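Local coordinates for protein ethanolamine kinase Pv091845 (Plasmodium vivax, PDB 2QG7) that probably phosphorylates ethanolamine, the first step of the pathway from ethanolamine to phosphatidylethanolamine, at residues 84-95 and 108-116; 369-378 and 436-445. One frame throughout, in Å; residues are numbered along the deposited sequence.

Interaction 1. Residues 84-95 and 108-116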
loop_
_atom_site.group_PDB
_atom_site.type_symbol
_atom_site.label_atom_id
_atom_site.label_comp_id
_atom_site.label_asym_id
_atom_site.label_seq_id
_atom_site.Cartn_x
_atom_site.Cartn_y
_atom_site.Cartn_z
ATOM N N GLU D 84 9.652 25.813 14.186
ATOM C CA GLU D 84 10.668 25.247 15.072
ATOM C C GLU D 84 11.094 26.201 16.187
ATOM O O GLU D 84 11.473 25.759 17.262
ATOM C CB GLU D 84 11.886 24.843 14.246
ATOM C CG GLU D 84 12.720 23.719 14.845
ATOM C CD GLU D 84 13.630 23.022 13.799
ATOM O OE1 GLU D 84 14.872 22.930 14.038
ATOM O OE2 GLU D 84 13.096 22.563 12.751
ATOM N N LYS D 85 11.035 27.503 15.923
ATOM C CA LYS D 85 11.469 28.524 16.873
ATOM C C LYS D 85 10.447 28.728 18.008
ATOM O O LYS D 85 10.814 28.985 19.182
ATOM C CB LYS D 85 11.707 29.849 16.139
ATOM C CG LYS D 85 12.184 30.977 17.052
ATOM C CD LYS D 85 12.254 32.286 16.311
ATOM C CE LYS D 85 12.513 33.427 17.335
ATOM N NZ LYS D 85 12.870 34.728 16.564
ATOM N N THR D 86 9.166 28.638 17.639
ATOM C CA THR D 86 8.066 28.673 18.598
ATOM C C THR D 86 8.109 27.442 19.539
ATOM O O THR D 86 7.870 27.570 20.741
ATOM C CB THR D 86 6.683 28.817 17.888
ATOM O OG1 THR D 86 6.743 29.878 16.928
ATOM C CG2 THR D 86 5.583 29.151 18.903
ATOM N N LEU D 87 8.437 26.277 18.977
ATOM C CA LEU D 87 8.632 25.029 19.732
ATOM C C LEU D 87 9.679 25.177 20.832
ATOM O O LEU D 87 9.393 24.923 22.011
ATOM C CB LEU D 87 9.032 23.903 18.774
ATOM C CG LEU D 87 9.527 22.597 19.388
ATOM C CD1 LEU D 87 8.378 21.874 20.128
ATOM C CD2 LEU D 87 10.103 21.728 18.304
ATOM N N TYR D 88 10.873 25.626 20.415
ATOM C CA TYR D 88 12.011 25.857 21.289
ATOM C C TYR D 88 11.738 26.874 22.381
ATOM O O TYR D 88 12.288 26.755 23.478
ATOM C CB TYR D 88 13.252 26.271 20.482
ATOM C CG TYR D 88 13.737 25.258 19.471
ATOM C CD1 TYR D 88 14.502 25.648 18.380
ATOM C CD2 TYR D 88 13.447 23.897 19.604
ATOM C CE1 TYR D 88 14.968 24.700 17.435
ATOM C CE2 TYR D 88 13.900 22.944 18.663
ATOM C CZ TYR D 88 14.654 23.359 17.591
ATOM O OH TYR D 88 15.083 22.426 16.678
ATOM N N ILE D 89 10.928 27.890 22.083
ATOM C CA ILE D 89 10.509 28.862 23.109
ATOM C C ILE D 89 9.597 28.164 24.138
ATOM O O ILE D 89 9.742 28.368 25.356
ATOM C CB ILE D 89 9.771 30.078 22.485
ATOM C CG1 ILE D 89 10.704 30.883 21.575
ATOM C CG2 ILE D 89 9.154 30.974 23.560
ATOM C CD1 ILE D 89 9.978 31.756 20.547
ATOM N N TYR D 90 8.667 27.338 23.639
ATOM C CA TYR D 90 7.801 26.530 24.501
ATOM C C TYR D 90 8.649 25.620 25.388
ATOM O O TYR D 90 8.374 25.452 26.580
ATOM C CB TYR D 90 6.768 25.713 23.683
ATOM C CG TYR D 90 5.622 25.168 24.555
ATOM C CD1 TYR D 90 4.566 26.000 24.962
ATOM C CD2 TYR D 90 5.620 23.835 25.005
ATOM C CE1 TYR D 90 3.535 25.530 25.774
ATOM C CE2 TYR D 90 4.588 23.351 25.807
ATOM C CZ TYR D 90 3.548 24.200 26.188
ATOM O OH TYR D 90 2.527 23.719 26.986
ATOM N N CYS D 91 9.699 25.073 24.783
ATOM C CA CYS D 91 10.682 24.237 25.466
ATOM C C CYS D 91 11.498 24.946 26.528
ATOM O O CYS D 91 11.840 24.337 27.541
ATOM C CB CYS D 91 11.599 23.565 24.453
ATOM S SG CYS D 91 10.737 22.245 23.606
ATOM N N LYS D 92 11.824 26.215 26.295
ATOM C CA LYS D 92 12.501 27.038 27.296
ATOM C C LYS D 92 11.653 27.202 28.540
ATOM O O LYS D 92 12.190 27.290 29.637
ATOM C CB LYS D 92 12.786 28.441 26.754
ATOM C CG LYS D 92 14.047 28.579 25.935
ATOM C CD LYS D 92 14.097 29.955 25.273
ATOM C CE LYS D 92 14.577 31.017 26.247
ATOM N NZ LYS D 92 14.784 32.327 25.542
ATOM N N TYR D 93 10.335 27.308 28.355
ATOM C CA TYR D 93 9.388 27.475 29.463
ATOM C C TYR D 93 9.141 26.166 30.211
ATOM O O TYR D 93 8.889 26.178 31.426
ATOM C CB TYR D 93 8.046 28.032 28.976
ATOM C CG TYR D 93 8.107 29.351 28.250
ATOM C CD1 TYR D 93 9.131 30.275 28.507
ATOM C CD2 TYR D 93 7.118 29.695 27.328
ATOM C CE1 TYR D 93 9.190 31.496 27.836
ATOM C CE2 TYR D 93 7.163 30.917 26.641
ATOM C CZ TYR D 93 8.204 31.810 26.903
ATOM O OH TYR D 93 8.243 33.020 26.247
ATOM N N VAL D 94 9.180 25.050 29.473
ATOM C CA VAL D 94 9.124 23.718 30.071
ATOM C C VAL D 94 10.275 23.589 31.047
ATOM O O VAL D 94 10.066 23.220 32.209
ATOM C CB VAL D 94 9.115 22.568 29.003
ATOM C CG1 VAL D 94 9.311 21.206 29.650
ATOM C CG2 VAL D 94 7.787 22.567 28.200
ATOM N N MET D 95 11.468 23.954 30.596
ATOM C CA MET D 95 12.666 23.902 31.433
ATOM C C MET D 95 12.677 24.927 32.577
ATOM O O MET D 95 13.316 24.724 33.617
ATOM C CB MET D 95 13.939 24.059 30.567
ATOM C CG MET D 95 14.225 22.867 29.599
ATOM S SD MET D 95 14.069 21.179 30.285
ATOM C CE MET D 95 15.309 21.135 31.653
ATOM N N VAL D 108 19.987 29.986 33.436
ATOM C CA VAL D 108 20.417 29.546 32.103
ATOM C C VAL D 108 19.274 29.401 31.085
ATOM O O VAL D 108 18.351 28.598 31.260
ATOM C CB VAL D 108 21.300 28.268 32.148
ATOM C CG1 VAL D 108 21.816 27.924 30.745
ATOM C CG2 VAL D 108 22.487 28.466 33.087
ATOM N N ASP D 109 19.346 30.232 30.044
ATOM C CA ASP D 109 18.587 30.053 28.807
ATOM C C ASP D 109 19.617 30.014 27.662
ATOM O O ASP D 109 19.387 30.519 26.518
ATOM C CB ASP D 109 17.533 31.166 28.620
ATOM C CG ASP D 109 18.147 32.557 28.421
ATOM O OD1 ASP D 109 19.201 32.846 29.035
ATOM O OD2 ASP D 109 17.553 33.372 27.657
ATOM N N SER D 110 20.766 29.407 28.014
ATOM C CA SER D 110 21.833 29.071 27.073
ATOM C C SER D 110 21.744 27.580 26.713
ATOM O O SER D 110 22.757 26.935 26.373
ATOM C CB SER D 110 23.204 29.380 27.691
ATOM O OG SER D 110 23.266 30.717 28.173
ATOM N N LEU D 111 20.528 27.040 26.808
ATOM C CA LEU D 111 20.301 25.638 26.516
ATOM C C LEU D 111 20.157 25.458 25.015
ATOM O O LEU D 111 19.511 26.259 24.345
ATOM C CB LEU D 111 19.059 25.119 27.243
ATOM C CG LEU D 111 18.947 25.260 28.772
ATOM C CD1 LEU D 111 17.479 25.324 29.174
ATOM C CD2 LEU D 111 19.659 24.128 29.495
ATOM N N GLU D 112 20.802 24.420 24.497
ATOM C CA GLU D 112 20.702 24.040 23.102
ATOM C C GLU D 112 19.499 23.115 22.928
ATOM O O GLU D 112 19.406 22.086 23.598
ATOM C CB GLU D 112 21.990 23.315 22.676
ATOM C CG GLU D 112 23.126 24.236 22.191
ATOM C CD GLU D 112 23.062 24.514 20.683
ATOM O OE1 GLU D 112 21.950 24.855 20.147
ATOM O OE2 GLU D 112 24.134 24.382 20.032
ATOM N N PHE D 113 18.578 23.488 22.042
ATOM C CA PHE D 113 17.417 22.660 21.748
ATOM C C PHE D 113 17.509 22.081 20.359
ATOM O O PHE D 113 17.754 22.810 19.406
ATOM C CB PHE D 113 16.124 23.462 21.868
ATOM C CG PHE D 113 15.830 23.907 23.251
ATOM C CD1 PHE D 113 16.014 25.242 23.613
ATOM C CD2 PHE D 113 15.379 22.992 24.204
ATOM C CE1 PHE D 113 15.753 25.669 24.909
ATOM C CE2 PHE D 113 15.117 23.401 25.504
ATOM C CZ PHE D 113 15.305 24.746 25.856
ATOM N N GLN D 114 17.312 20.766 20.252
ATOM C CA GLN D 114 17.263 20.098 18.951
ATOM C C GLN D 114 16.082 19.113 18.825
ATOM O O GLN D 114 15.952 18.161 19.604
ATOM C CB GLN D 114 18.620 19.446 18.611
ATOM C CG GLN D 114 18.773 18.951 17.152
ATOM C CD GLN D 114 18.173 19.918 16.100
ATOM O OE1 GLN D 114 17.299 19.517 15.311
ATOM N NE2 GLN D 114 18.646 21.188 16.085
ATOM N N ILE D 115 15.214 19.373 17.847
ATOM C CA ILE D 115 14.118 18.461 17.523
ATOM C C ILE D 115 14.652 17.151 16.933
ATOM O O ILE D 115 15.298 17.134 15.881
ATOM C CB ILE D 115 13.027 19.108 16.606
ATOM C CG1 ILE D 115 11.791 18.179 16.521
ATOM C CG2 ILE D 115 13.593 19.496 15.217
ATOM C CD1 ILE D 115 10.620 18.817 15.737
ATOM N N ILE D 116 14.382 16.057 17.636
ATOM C CA ILE D 116 14.875 14.745 17.223
ATOM C C ILE D 116 13.720 13.785 16.912
ATOM O O ILE D 116 12.570 14.018 17.318
ATOM C CB ILE D 116 15.932 14.169 18.244
ATOM C CG1 ILE D 116 16.954 13.261 17.534
ATOM C CG2 ILE D 116 15.264 13.486 19.472
ATOM C CD1 ILE D 116 17.906 14.023 16.539
#
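At the start of helix 84-95, the carboxylate of Glu84 rests against the side of Ile115, its CD 3.8 Å from Ile115 CG2. Leu87 follows one turn along and, with CG anti to the backbone N (chi1 169°), turns its CD2 methyl to Ile115 CD1, 3.9 Å away. Tyr88 is gripped at two places. One face of its ring takes the Phe113 methylene in a CH-pi contact, CB standing 4.0 Å from the ring centroid. At the rim, Tyr88 OH accepts the backbone N-H of Ile115 in a long but fairly straight bond (3.3 Å, 160°). The same OH makes a weak bond back to Glu84 OE1. Strand 112-116 is an edge strand of the five-stranded antiparallel sheet in the N-terminal lobe of this kinase-like fold, and pairs with strand 122-128; the helix crosses it at 121°. One turn past Leu87, Cys91 sets its CB over a face of the Phe113 ring, 4.0 Å from the centroid, with SG standing obliquely to the same ring. Lys92 splits its contact: CG lies 3.5 Å from Phe113 CE1, and beyond the bend at chi3 the ammonium NZ reaches Asp109 OD2 in a long salt bridge. Finally Met95 brings CG to the edge of the Phe113 ring and CB to within 4.0 Å of Leu111 CD1.

Interaction 2. Residues 369-378 and 436-445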
loop_
_atom_site.group_PDB
_atom_site.type_symbol
_atom_site.label_atom_id
_atom_site.label_comp_id
_atom_site.label_asym_id
_atom_site.label_seq_id
_atom_site.Cartn_x
_atom_site.Cartn_y
_atom_site.Cartn_z
ATOM N N ASN D 369 6.252 -8.959 12.783
ATOM C CA ASN D 369 5.580 -8.172 11.765
ATOM C C ASN D 369 6.335 -6.903 11.372
ATOM O O ASN D 369 6.166 -6.425 10.272
ATOM C CB ASN D 369 4.130 -7.842 12.134
ATOM C CG ASN D 369 3.178 -8.944 11.773
ATOM O OD1 ASN D 369 3.382 -9.654 10.791
ATOM N ND2 ASN D 369 2.105 -9.077 12.544
ATOM N N GLU D 370 7.136 -6.368 12.278
ATOM C CA GLU D 370 7.770 -5.080 12.080
ATOM C C GLU D 370 9.046 -5.197 11.281
ATOM O O GLU D 370 9.753 -4.247 11.095
ATOM C CB GLU D 370 8.003 -4.392 13.445
ATOM C CG GLU D 370 6.718 -3.969 14.243
ATOM C CD GLU D 370 5.847 -2.907 13.499
ATOM O OE1 GLU D 370 4.611 -2.792 13.787
ATOM O OE2 GLU D 370 6.384 -2.131 12.644
ATOM N N TYR D 371 9.361 -6.381 10.821
ATOM C CA TYR D 371 10.491 -6.637 9.964
ATOM C C TYR D 371 10.138 -6.059 8.589
ATOM O O TYR D 371 11.043 -5.657 7.805
ATOM C CB TYR D 371 10.684 -8.162 9.836
ATOM C CG TYR D 371 11.518 -8.840 10.930
ATOM C CD1 TYR D 371 11.404 -8.466 12.287
ATOM C CD2 TYR D 371 12.384 -9.892 10.611
ATOM C CE1 TYR D 371 12.156 -9.099 13.269
ATOM C CE2 TYR D 371 13.138 -10.542 11.592
ATOM C CZ TYR D 371 13.018 -10.141 12.915
ATOM O OH TYR D 371 13.790 -10.765 13.891
ATOM N N ALA D 372 8.832 -6.082 8.296
ATOM C CA ALA D 372 8.231 -5.488 7.088
ATOM C C ALA D 372 8.321 -3.962 7.057
ATOM O O ALA D 372 8.281 -3.372 5.976
ATOM C CB ALA D 372 6.778 -5.920 6.961
ATOM N N GLY D 373 8.415 -3.335 8.240
ATOM C CA GLY D 373 8.443 -1.882 8.347
ATOM C C GLY D 373 7.068 -1.281 8.088
ATOM O O GLY D 373 6.064 -2.001 7.967
ATOM N N PHE D 374 7.016 0.049 8.038
ATOM C CA PHE D 374 5.752 0.758 7.731
ATOM C C PHE D 374 5.325 0.554 6.278
ATOM O O PHE D 374 4.190 0.767 5.937
ATOM C CB PHE D 374 5.880 2.253 8.043
ATOM C CG PHE D 374 5.771 2.570 9.515
ATOM C CD1 PHE D 374 4.594 2.300 10.206
ATOM C CD2 PHE D 374 6.844 3.132 10.202
ATOM C CE1 PHE D 374 4.470 2.615 11.556
ATOM C CE2 PHE D 374 6.738 3.427 11.561
ATOM C CZ PHE D 374 5.544 3.177 12.234
ATOM N N ASN D 375 6.252 0.127 5.438
ATOM C CA ASN D 375 5.981 -0.140 4.041
ATOM C C ASN D 375 5.293 -1.474 3.833
ATOM O O ASN D 375 4.817 -1.772 2.742
ATOM C CB ASN D 375 7.296 -0.068 3.235
ATOM C CG ASN D 375 7.053 0.049 1.740
ATOM O OD1 ASN D 375 7.386 -0.866 0.943
ATOM N ND2 ASN D 375 6.412 1.149 1.342
ATOM N N CYS D 376 5.265 -2.286 4.872
ATOM C CA CYS D 376 4.559 -3.579 4.898
ATOM C C CYS D 376 5.034 -4.585 3.847
ATOM O O CYS D 376 4.260 -5.284 3.202
ATOM C CB CYS D 376 3.063 -3.339 4.858
ATOM S SG CYS D 376 2.388 -2.394 6.200
ATOM N N ASP D 377 6.346 -4.655 3.658
ATOM C CA ASP D 377 6.929 -5.667 2.786
ATOM C C ASP D 377 6.924 -7.034 3.474
ATOM O O ASP D 377 7.891 -7.387 4.103
ATOM C CB ASP D 377 8.330 -5.262 2.389
ATOM C CG ASP D 377 8.350 -3.969 1.580
ATOM O OD1 ASP D 377 7.602 -3.904 0.565
ATOM O OD2 ASP D 377 9.099 -3.018 1.933
ATOM N N TRP D 378 5.823 -7.779 3.358
ATOM C CA TRP D 378 5.554 -8.947 4.202
ATOM C C TRP D 378 6.495 -10.120 4.007
ATOM O O TRP D 378 6.578 -11.009 4.857
ATOM C CB TRP D 378 4.127 -9.417 4.052
ATOM C CG TRP D 378 3.098 -8.422 4.469
ATOM C CD1 TRP D 378 1.995 -8.053 3.760
ATOM C CD2 TRP D 378 3.048 -7.674 5.705
ATOM N NE1 TRP D 378 1.251 -7.129 4.473
ATOM C CE2 TRP D 378 1.883 -6.868 5.657
ATOM C CE3 TRP D 378 3.871 -7.606 6.837
ATOM C CZ2 TRP D 378 1.528 -6.010 6.692
ATOM C CZ3 TRP D 378 3.521 -6.756 7.843
ATOM C CH2 TRP D 378 2.362 -5.962 7.770
ATOM N N PHE D 436 1.040 11.338 8.598
ATOM C CA PHE D 436 1.188 9.911 8.364
ATOM C C PHE D 436 -0.093 9.416 7.655
ATOM O O PHE D 436 -1.210 9.842 7.980
ATOM C CB PHE D 436 1.472 9.154 9.691
ATOM C CG PHE D 436 1.714 7.669 9.515
ATOM C CD1 PHE D 436 0.686 6.753 9.744
ATOM C CD2 PHE D 436 2.966 7.192 9.096
ATOM C CE1 PHE D 436 0.876 5.409 9.552
ATOM C CE2 PHE D 436 3.178 5.826 8.913
ATOM C CZ PHE D 436 2.113 4.931 9.145
ATOM N N ASP D 437 0.084 8.534 6.673
ATOM C CA ASP D 437 -1.049 7.971 5.960
ATOM C C ASP D 437 -1.708 6.834 6.766
ATOM O O ASP D 437 -1.631 5.669 6.398
ATOM C CB ASP D 437 -0.592 7.522 4.576
ATOM C CG ASP D 437 -1.744 7.346 3.596
ATOM O OD1 ASP D 437 -1.403 7.082 2.392
ATOM O OD2 ASP D 437 -2.947 7.432 4.013
ATOM N N PHE D 438 -2.383 7.228 7.850
ATOM C CA PHE D 438 -3.125 6.339 8.719
ATOM C C PHE D 438 -4.156 5.416 8.061
ATOM O O PHE D 438 -4.237 4.242 8.426
ATOM C CB PHE D 438 -3.800 7.143 9.819
ATOM C CG PHE D 438 -2.843 7.714 10.834
ATOM C CD1 PHE D 438 -2.645 9.092 10.936
ATOM C CD2 PHE D 438 -2.141 6.879 11.713
ATOM C CE1 PHE D 438 -1.749 9.642 11.899
ATOM C CE2 PHE D 438 -1.244 7.407 12.667
ATOM C CZ PHE D 438 -1.048 8.802 12.757
ATOM N N ILE D 439 -4.963 5.933 7.133
ATOM C CA ILE D 439 -6.039 5.145 6.496
ATOM C C ILE D 439 -5.497 3.989 5.655
ATOM O O ILE D 439 -5.971 2.866 5.766
ATOM C CB ILE D 439 -6.926 6.031 5.582
ATOM C CG1 ILE D 439 -7.493 7.234 6.363
ATOM C CG2 ILE D 439 -7.990 5.182 4.844
ATOM C CD1 ILE D 439 -8.353 6.891 7.573
ATOM N N ASN D 440 -4.533 4.294 4.792
ATOM C CA ASN D 440 -3.932 3.340 3.934
ATOM C C ASN D 440 -3.101 2.325 4.726
ATOM O O ASN D 440 -3.080 1.124 4.383
ATOM C CB ASN D 440 -3.028 4.058 2.910
ATOM C CG ASN D 440 -3.788 4.482 1.644
ATOM O OD1 ASN D 440 -3.796 5.660 1.263
ATOM N ND2 ASN D 440 -4.430 3.517 0.998
ATOM N N TYR D 441 -2.393 2.818 5.750
ATOM C CA TYR D 441 -1.606 1.940 6.585
ATOM C C TYR D 441 -2.529 1.025 7.357
ATOM O O TYR D 441 -2.222 -0.148 7.465
ATOM C CB TYR D 441 -0.678 2.705 7.550
ATOM C CG TYR D 441 0.105 1.795 8.465
ATOM C CD1 TYR D 441 1.218 1.099 7.997
ATOM C CD2 TYR D 441 -0.276 1.615 9.805
ATOM C CE1 TYR D 441 1.932 0.268 8.826
ATOM C CE2 TYR D 441 0.441 0.769 10.637
ATOM C CZ TYR D 441 1.552 0.113 10.148
ATOM O OH TYR D 441 2.283 -0.740 10.978
ATOM N N GLY D 442 -3.634 1.565 7.864
ATOM C CA GLY D 442 -4.677 0.800 8.580
ATOM C C GLY D 442 -5.307 -0.304 7.759
ATOM O O GLY D 442 -5.520 -1.430 8.241
ATOM N N MET D 443 -5.586 0.006 6.494
ATOM C CA MET D 443 -6.236 -0.896 5.546
ATOM C C MET D 443 -5.295 -1.962 5.078
ATOM O O MET D 443 -5.715 -3.068 4.860
ATOM C CB MET D 443 -6.791 -0.119 4.325
ATOM C CG MET D 443 -7.965 0.779 4.648
ATOM S SD MET D 443 -9.352 -0.158 5.385
ATOM C CE MET D 443 -9.851 -1.225 4.015
ATOM N N THR D 444 -4.029 -1.612 4.897
ATOM C CA THR D 444 -2.989 -2.564 4.580
ATOM C C THR D 444 -2.773 -3.602 5.699
ATOM O O THR D 444 -2.616 -4.794 5.384
ATOM C CB THR D 444 -1.641 -1.861 4.270
ATOM O OG1 THR D 444 -1.851 -0.828 3.296
ATOM C CG2 THR D 444 -0.607 -2.853 3.744
ATOM N N ARG D 445 -2.769 -3.159 6.971
ATOM C CA ARG D 445 -2.688 -4.086 8.117
ATOM C C ARG D 445 -3.904 -5.009 8.177
ATOM O O ARG D 445 -3.739 -6.189 8.385
ATOM C CB ARG D 445 -2.518 -3.384 9.485
ATOM C CG ARG D 445 -1.291 -2.546 9.662
ATOM C CD ARG D 445 -0.008 -3.282 9.330
ATOM N NE ARG D 445 0.183 -4.460 10.199
ATOM C CZ ARG D 445 0.790 -4.439 11.388
ATOM N NH1 ARG D 445 0.902 -5.564 12.051
ATOM N NH2 ARG D 445 1.296 -3.310 11.917
HETATM O O HOH W 1 3.163 -4.843 13.960
HETATM O O HOH W 2 3.241 -0.501 13.641
HETATM O O HOH W 3 -1.205 -6.178 3.430
#
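Phe374, Phe436 and Tyr441 form an aromatic cluster where the loop after helix 360-369 meets helix 438-448, in the helical C-terminal part of the kinase-like fold. Phe374 sits on a type I turn running from Gly373 to Cys376 and uses its ring in two ways. Phe436 points an edge at its face, with the planes at 67°, whereas its own edge is directed at the face of Tyr441 in an offset edge-to-face pair whose centroids are 5.4 Å apart. Phe436, just before the N-cap residue Asp437, holds its CG anti to the backbone N. Behind the cluster, the Cys376 sulfur lies obliquely to the Tyr441 ring and Cys376 CB packs on Thr444 CG2. Deeper still, the buried Arg445 folds back at chi2 and chi3, so that NE comes to the edge of the Trp378 indole, 3.6 Å from CH2; His418 of helix 413-430 is hydrogen-bonded to that NE. Arg445 NH2 donates to Tyr441 OH at 2.9 Å, 16° out of the guanidinium plane, which ties the arginine to the ring one turn earlier.

Against the close contacts of Tyr441, Cys376 and Trp378, the Phe374 rim faces solvent. The Glu370-Arg445 pair is buried yet loosely joined: Glu370 OE1 is 3.8 Å from Arg445 NH2, a long salt bridge, with carboxylate and guanidinium planes 75° apart. Water fills in: one molecule appears to join Glu370 OE1 to Arg445 NH1, and a second spans from the same OE1 to Tyr441 OH. Thr444 also touches Asn440 of the second subunit. At the far end a third water accepts from Trp378 NE1 and donates to Thr444 O, each 2.8 Å away.

Overall arrangement
From the N terminus, interaction 1 comes first: it closes a short loop, 12 residues between its segments, and lays helix 84-98 beside edge strand 112-116 of the five-stranded sheet. The chain then completes that sheet and passes through a largely helical region before interaction 2 begins. This second contact closes a longer loop of 57 residues, mostly helix, joining the loop after helix 360-369 to helix 438-448, which also packs on the second subunit. The two contacts follow in series, neither nested nor crossing. Their centres lie 33 Å apart and their nearest atoms about 13 Å, so 84-95/108-116 and 369-378/436-445 tie together separate parts of the fold.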